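Local coordinates for stress responsive alpha-beta protein (Jannaschia sp., PDB 3BB5) that is of unknown function but forms a dimer of ferredoxin-like alpha-beta subunits and belongs to the stress responsive A/B barrel family, at residues 20-25 / 78-83; 25-30 / 112-117. All coordinates share one frame; numbering follows the deposited sequence.

Contact 1: residues 20-25 / 78-83; sequences MLYHLV and LCTFTD. With EDO (1,2-ethanediol), chain G.
Strands 21-25 and 78-81 run antiparallel, their axes 4.6 Å apart at an angle of 163°, and four backbone hydrogen bonds join the hydrogen-bonded pairs Leu21 with Phe81 and His23 with Cys79. The shortest joins His23 N to Cys79 O at 2.7 Å. Between these pairs Tyr22 faces Thr80, and beyond His23 and Cys79 Leu24 faces Leu78, both as non-hydrogen-bonded pairs.

The Tyr22 and Thr80 side chains leave the sheet together and run alongside each other. In the conformer described here, one of two for Thr80 and to that extent less certain, the methyl CG2 comes within 3.4 Å of Tyr22 CE1, while Thr80 OG1 sits over one face of the ring, offset toward its rim. Glu57 of the second subunit also packs on Tyr22. Leu78 continues this face, its CD1 resting 3.8 Å from Leu24 CB. Were Tyr22 replaced by an alanine, Thr80 CG2 would probably lose its aromatic neighbour and a gap would open beside Thr80 and Glu57 of the second subunit. These are the central strands of a ferredoxin-like four-stranded sheet: the Tyr22 and Leu24 face meets the other subunit, whereas the His23 and Phe81 face is covered by helix 84-92.

On that helical face the Phe81 edge is directed at the His23 ring in an offset edge-to-face pair, with centroids 6.0 Å apart and planes at 61°. Phe81 CE2 also approaches His23 CB at 3.5 Å. With CG anti to the backbone N (chi1 -178°), the imidazole extends past Cys79, whose SG lies at the ring edge. His23 ND1 is hydrogen-bonded to Asp118, and NE2 to O2 of a 1,2-ethanediol, probably from the crystallisation liquor, at 3.2 Å near the ring plane; Tyr90 OH binds the same diol.

Contact 2: residues 25-30 / 112-117; sequences VMLEPE and DGILVV
One side of the ferredoxin-like sheet is built here, where strand 25-27 pairs antiparallel with the part 114-117 of strand 114-120, outermost in this chain, at an axis separation of 4.7 Å and an angle of 165°. Met26 and Leu115 form the hydrogen-bonded pair, exchanging N-H...O bonds of 2.9 Å (Met26 N to Leu115 O) and 3.0 Å (Leu115 N to Met26 O). Val25 with Val116 and Leu27 with Ile114 are the non-hydrogen-bonded pairs.

Ile114 spans two residues of the facing strand. Its CG2, anti to the backbone N, reaches Val25 CG1 at 3.6 Å, and its CG1 branch meets Leu27 CD2 at 3.8 Å; beyond them, helix 94-105 packs on Leu27 and Ile114. Met26 and Leu115 point to the other face and run alongside each other, but the selenomethionine chain of Met26 folds back at chi2 and chi3, carrying SE and CE off from Leu115. Val117 of the second subunit packs against Met26.

Past the strand, the carboxylate of Glu28 turns to a salt bridge with Arg72, while Glu28 N donates to Gly113 O at 2.9 Å with a bent N-H...O angle of 135°.

In the fold
Strand 21-27 serves both contacts, pairing with 75-81 in contact 1 and with strand 114-120, outermost in this chain, in contact 2, so each of its two edges has a partner. The centres lie about 16 Å apart, yet the contacts share Val25 and join directly where Leu24 O and Val117 N, 3.0 Å apart, probably form a hydrogen bond. Both are mainly buried and both reach the second subunit. Their chemistry differs: contact 1, in mid-sheet, buries 579 Å² and combines aromatic rings with a polar histidine beside the diol; contact 2 buries 353 Å², relies on aliphatic branches and ends in a partly exposed glutamate.

Contact 1: residues 20-25 / 78-83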
loop_
_atom_site.group_PDB
_atom_site.type_symbol
_atom_site.label_atom_id
_atom_site.label_comp_id
_atom_site.label_asym_id
_atom_site.label_seq_id
_atom_site.Cartn_x
_atom_site.Cartn_y
_atom_site.Cartn_z
HETATM N N MSE A 20 5.288 12.774 6.460
HETATM C CA MSE A 20 4.408 11.687 6.918
HETATM C C MSE A 20 4.581 10.430 6.098
HETATM O O MSE A 20 4.597 10.513 4.890
HETATM C CB MSE A 20 2.955 12.140 6.783
HETATM C CG MSE A 20 1.951 11.024 7.020
HETATM SE SE MSE A 20 0.247 11.651 7.778
HETATM C CE MSE A 20 0.754 11.910 9.679
ATOM N N LEU A 21 4.644 9.269 6.753
ATOM C CA LEU A 21 5.021 8.033 6.087
ATOM C C LEU A 21 3.931 6.967 6.153
ATOM O O LEU A 21 3.449 6.620 7.221
ATOM C CB LEU A 21 6.328 7.463 6.687
ATOM C CG LEU A 21 7.649 8.208 6.466
ATOM C CD1 LEU A 21 8.723 7.555 7.350
ATOM C CD2 LEU A 21 8.081 8.203 4.997
ATOM N N TYR A 22 3.587 6.426 4.994
ATOM C CA TYR A 22 2.639 5.327 4.893
ATOM C C TYR A 22 3.472 4.095 4.618
ATOM O O TYR A 22 4.052 3.979 3.565
ATOM C CB TYR A 22 1.635 5.563 3.760
ATOM C CG TYR A 22 0.470 6.489 4.084
ATOM C CD1 TYR A 22 0.552 7.454 5.078
ATOM C CD2 TYR A 22 -0.699 6.428 3.349
ATOM C CE1 TYR A 22 -0.501 8.295 5.350
ATOM C CE2 TYR A 22 -1.767 7.272 3.611
ATOM C CZ TYR A 22 -1.660 8.201 4.612
ATOM O OH TYR A 22 -2.716 9.036 4.875
ATOM N N HIS A 23 3.529 3.200 5.596
ATOM C CA HIS A 23 4.343 1.966 5.585
ATOM C C HIS A 23 3.420 0.833 5.211
ATOM O O HIS A 23 2.570 0.481 5.993
ATOM C CB HIS A 23 4.905 1.773 7.010
ATOM C CG HIS A 23 5.810 0.587 7.200
ATOM N ND1 HIS A 23 7.088 0.528 6.685
ATOM C CD2 HIS A 23 5.642 -0.557 7.914
ATOM C CE1 HIS A 23 7.660 -0.607 7.058
ATOM N NE2 HIS A 23 6.806 -1.281 7.803
ATOM N N LEU A 24 3.557 0.307 3.998
ATOM C CA LEU A 24 2.695 -0.738 3.488
ATOM C C LEU A 24 3.484 -2.027 3.375
ATOM O O LEU A 24 4.560 -2.063 2.785
ATOM C CB LEU A 24 2.116 -0.359 2.117
ATOM C CG LEU A 24 1.485 -1.513 1.280
ATOM C CD1 LEU A 24 0.133 -2.057 1.874
ATOM C CD2 LEU A 24 1.295 -1.106 -0.223
ATOM N N VAL A 25 2.926 -3.093 3.932
ATOM C CA VAL A 25 3.595 -4.392 3.988
ATOM C C VAL A 25 2.656 -5.425 3.353
ATOM O O VAL A 25 1.565 -5.650 3.872
ATOM C CB VAL A 25 3.945 -4.787 5.469
ATOM C CG1 VAL A 25 4.646 -6.136 5.528
ATOM C CG2 VAL A 25 4.770 -3.678 6.142
ATOM N N LEU A 78 -1.044 -1.710 6.671
ATOM C CA LEU A 78 -0.655 -0.309 6.524
ATOM C C LEU A 78 -0.443 0.318 7.911
ATOM O O LEU A 78 -1.338 0.247 8.763
ATOM C CB LEU A 78 -1.734 0.491 5.794
ATOM C CG LEU A 78 -1.222 1.878 5.363
ATOM C CD1 LEU A 78 -0.434 1.815 3.989
ATOM C CD2 LEU A 78 -2.337 2.925 5.317
ATOM N N CYS A 79 0.738 0.909 8.124
ATOM C CA CYS A 79 0.961 1.822 9.231
ATOM C C CYS A 79 1.178 3.202 8.698
ATOM O O CYS A 79 1.955 3.388 7.785
ATOM C CB CYS A 79 2.198 1.456 10.043
ATOM S SG CYS A 79 2.233 -0.208 10.422
ATOM N N THR A 80 0.501 4.161 9.302
ATOM C CA THR A 80 0.703 5.566 9.030
ATOM C C THR A 80 1.549 6.132 10.184
ATOM O O THR A 80 1.133 6.037 11.315
ATOM C CB THR A 80 -0.668 6.279 8.952
ATOM O OG1 THR A 80 -1.427 5.709 7.876
ATOM C CG2 THR A 80 -0.517 7.782 8.737
ATOM N N PHE A 81 2.716 6.703 9.881
ATOM C CA PHE A 81 3.589 7.338 10.871
ATOM C C PHE A 81 3.682 8.837 10.673
ATOM O O PHE A 81 3.628 9.345 9.552
ATOM C CB PHE A 81 5.000 6.750 10.802
ATOM C CG PHE A 81 5.054 5.272 11.061
ATOM C CD1 PHE A 81 4.903 4.785 12.333
ATOM C CD2 PHE A 81 5.241 4.363 10.023
ATOM C CE1 PHE A 81 4.954 3.425 12.590
ATOM C CE2 PHE A 81 5.294 3.012 10.289
ATOM C CZ PHE A 81 5.135 2.557 11.587
ATOM N N THR A 82 3.787 9.541 11.791
ATOM C CA THR A 82 4.011 10.965 11.787
ATOM C C THR A 82 5.308 11.320 11.047
ATOM O O THR A 82 5.378 12.317 10.355
ATOM C CB THR A 82 4.051 11.493 13.236
ATOM O OG1 THR A 82 2.736 11.408 13.787
ATOM C CG2 THR A 82 4.511 12.960 13.283
ATOM N N ASP A 83 6.325 10.488 11.226
ATOM C CA ASP A 83 7.656 10.746 10.714
ATOM C C ASP A 83 8.539 9.514 10.839
ATOM O O ASP A 83 8.140 8.472 11.377
ATOM C CB ASP A 83 8.301 11.956 11.430
ATOM C CG ASP A 83 8.407 11.788 12.936
ATOM O OD1 ASP A 83 8.402 10.664 13.455
ATOM O OD2 ASP A 83 8.533 12.815 13.615
HETATM C C1 EDO G . 7.731 -5.937 8.285
HETATM O O1 EDO G . 9.166 -5.928 8.338
HETATM C C2 EDO G . 7.110 -5.398 9.581
HETATM O O2 EDO G . 6.715 -4.013 9.458
#

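Contact 2: residues 25-30 / 112-117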
loop_
_atom_site.group_PDB
_atom_site.type_symbol
_atom_site.label_atom_id
_atom_site.label_comp_id
_atom_site.label_asym_id
_atom_site.label_seq_id
_atom_site.Cartn_x
_atom_site.Cartn_y
_atom_site.Cartn_z
ATOM N N VAL A 25 2.926 -3.093 3.932
ATOM C CA VAL A 25 3.595 -4.392 3.988
ATOM C C VAL A 25 2.656 -5.425 3.353
ATOM O O VAL A 25 1.565 -5.650 3.872
ATOM C CB VAL A 25 3.945 -4.787 5.469
ATOM C CG1 VAL A 25 4.646 -6.136 5.528
ATOM C CG2 VAL A 25 4.770 -3.678 6.142
HETATM N N MSE A 26 3.073 -5.990 2.210
HETATM C CA MSE A 26 2.326 -7.041 1.497
HETATM C C MSE A 26 2.975 -8.414 1.668
HETATM O O MSE A 26 4.177 -8.575 1.522
HETATM C CB MSE A 26 2.201 -6.691 0.014
HETATM C CG MSE A 26 1.550 -5.322 -0.263
HETATM SE SE MSE A 26 -0.249 -5.144 0.475
HETATM C CE MSE A 26 -1.086 -6.696 -0.386
ATOM N N LEU A 27 2.164 -9.408 2.005
ATOM C CA LEU A 27 2.685 -10.676 2.501
ATOM C C LEU A 27 2.348 -11.752 1.524
ATOM O O LEU A 27 1.286 -11.718 0.957
ATOM C CB LEU A 27 2.086 -11.015 3.862
ATOM C CG LEU A 27 2.405 -10.063 5.023
ATOM C CD1 LEU A 27 1.513 -10.432 6.230
ATOM C CD2 LEU A 27 3.906 -10.066 5.408
ATOM N N GLU A 28 3.284 -12.690 1.354
ATOM C CA GLU A 28 3.173 -13.890 0.518
ATOM C C GLU A 28 3.212 -15.163 1.424
ATOM O O GLU A 28 4.282 -15.745 1.643
ATOM C CB GLU A 28 4.375 -13.889 -0.443
ATOM C CG GLU A 28 4.114 -14.324 -1.816
ATOM C CD GLU A 28 5.399 -14.425 -2.630
ATOM O OE1 GLU A 28 6.095 -13.376 -2.766
ATOM O OE2 GLU A 28 5.685 -15.545 -3.127
ATOM N N PRO A 29 2.052 -15.579 1.987
ATOM C CA PRO A 29 2.038 -16.744 2.896
ATOM C C PRO A 29 2.588 -18.016 2.265
ATOM O O PRO A 29 2.387 -18.235 1.070
ATOM C CB PRO A 29 0.552 -16.916 3.242
ATOM C CG PRO A 29 -0.050 -15.577 3.010
ATOM C CD PRO A 29 0.707 -14.978 1.846
ATOM N N GLU A 30 3.288 -18.833 3.055
ATOM C CA GLU A 30 3.840 -20.085 2.574
ATOM C C GLU A 30 3.799 -21.136 3.685
ATOM O O GLU A 30 4.347 -20.918 4.774
ATOM C CB GLU A 30 5.278 -19.855 2.096
ATOM C CG GLU A 30 5.917 -21.042 1.389
ATOM C CD GLU A 30 5.129 -21.484 0.184
ATOM O OE1 GLU A 30 5.038 -20.704 -0.794
ATOM O OE2 GLU A 30 4.577 -22.600 0.234
ATOM N N ASP A 112 12.110 -12.423 1.760
ATOM C CA ASP A 112 11.884 -12.243 0.318
ATOM C C ASP A 112 10.405 -12.321 -0.080
ATOM O O ASP A 112 10.039 -11.858 -1.163
ATOM C CB ASP A 112 12.686 -13.263 -0.517
ATOM C CG ASP A 112 14.186 -13.208 -0.236
ATOM O OD1 ASP A 112 14.608 -12.352 0.590
ATOM O OD2 ASP A 112 14.931 -14.028 -0.826
ATOM N N GLY A 113 9.554 -12.915 0.754
ATOM C CA GLY A 113 8.101 -12.944 0.478
ATOM C C GLY A 113 7.323 -11.822 1.133
ATOM O O GLY A 113 6.108 -11.934 1.320
ATOM N N ILE A 114 8.036 -10.753 1.490
ATOM C CA ILE A 114 7.466 -9.569 2.132
ATOM C C ILE A 114 7.944 -8.334 1.360
ATOM O O ILE A 114 9.147 -8.074 1.297
ATOM C CB ILE A 114 7.937 -9.418 3.604
ATOM C CG1 ILE A 114 7.520 -10.646 4.438
ATOM C CG2 ILE A 114 7.402 -8.079 4.195
ATOM C CD1 ILE A 114 8.189 -10.741 5.828
ATOM N N LEU A 115 6.975 -7.638 0.756
ATOM C CA LEU A 115 7.132 -6.350 0.049
ATOM C C LEU A 115 6.857 -5.205 0.999
ATOM O O LEU A 115 5.805 -5.180 1.602
ATOM C CB LEU A 115 6.106 -6.258 -1.096
ATOM C CG LEU A 115 6.128 -4.957 -1.898
ATOM C CD1 LEU A 115 7.305 -4.939 -2.807
ATOM C CD2 LEU A 115 4.886 -4.784 -2.691
ATOM N N VAL A 116 7.794 -4.271 1.138
ATOM C CA VAL A 116 7.591 -3.142 2.018
ATOM C C VAL A 116 7.838 -1.865 1.180
ATOM O O VAL A 116 8.880 -1.720 0.537
ATOM C CB VAL A 116 8.488 -3.235 3.238
ATOM C CG1 VAL A 116 8.246 -2.080 4.180
ATOM C CG2 VAL A 116 8.264 -4.545 3.927
ATOM N N VAL A 117 6.820 -0.999 1.161
ATOM C CA VAL A 117 6.838 0.334 0.550
ATOM C C VAL A 117 6.784 1.375 1.667
ATOM O O VAL A 117 6.125 1.174 2.668
ATOM C CB VAL A 117 5.588 0.523 -0.322
ATOM C CG1 VAL A 117 5.463 1.945 -0.785
ATOM C CG2 VAL A 117 5.588 -0.470 -1.516
#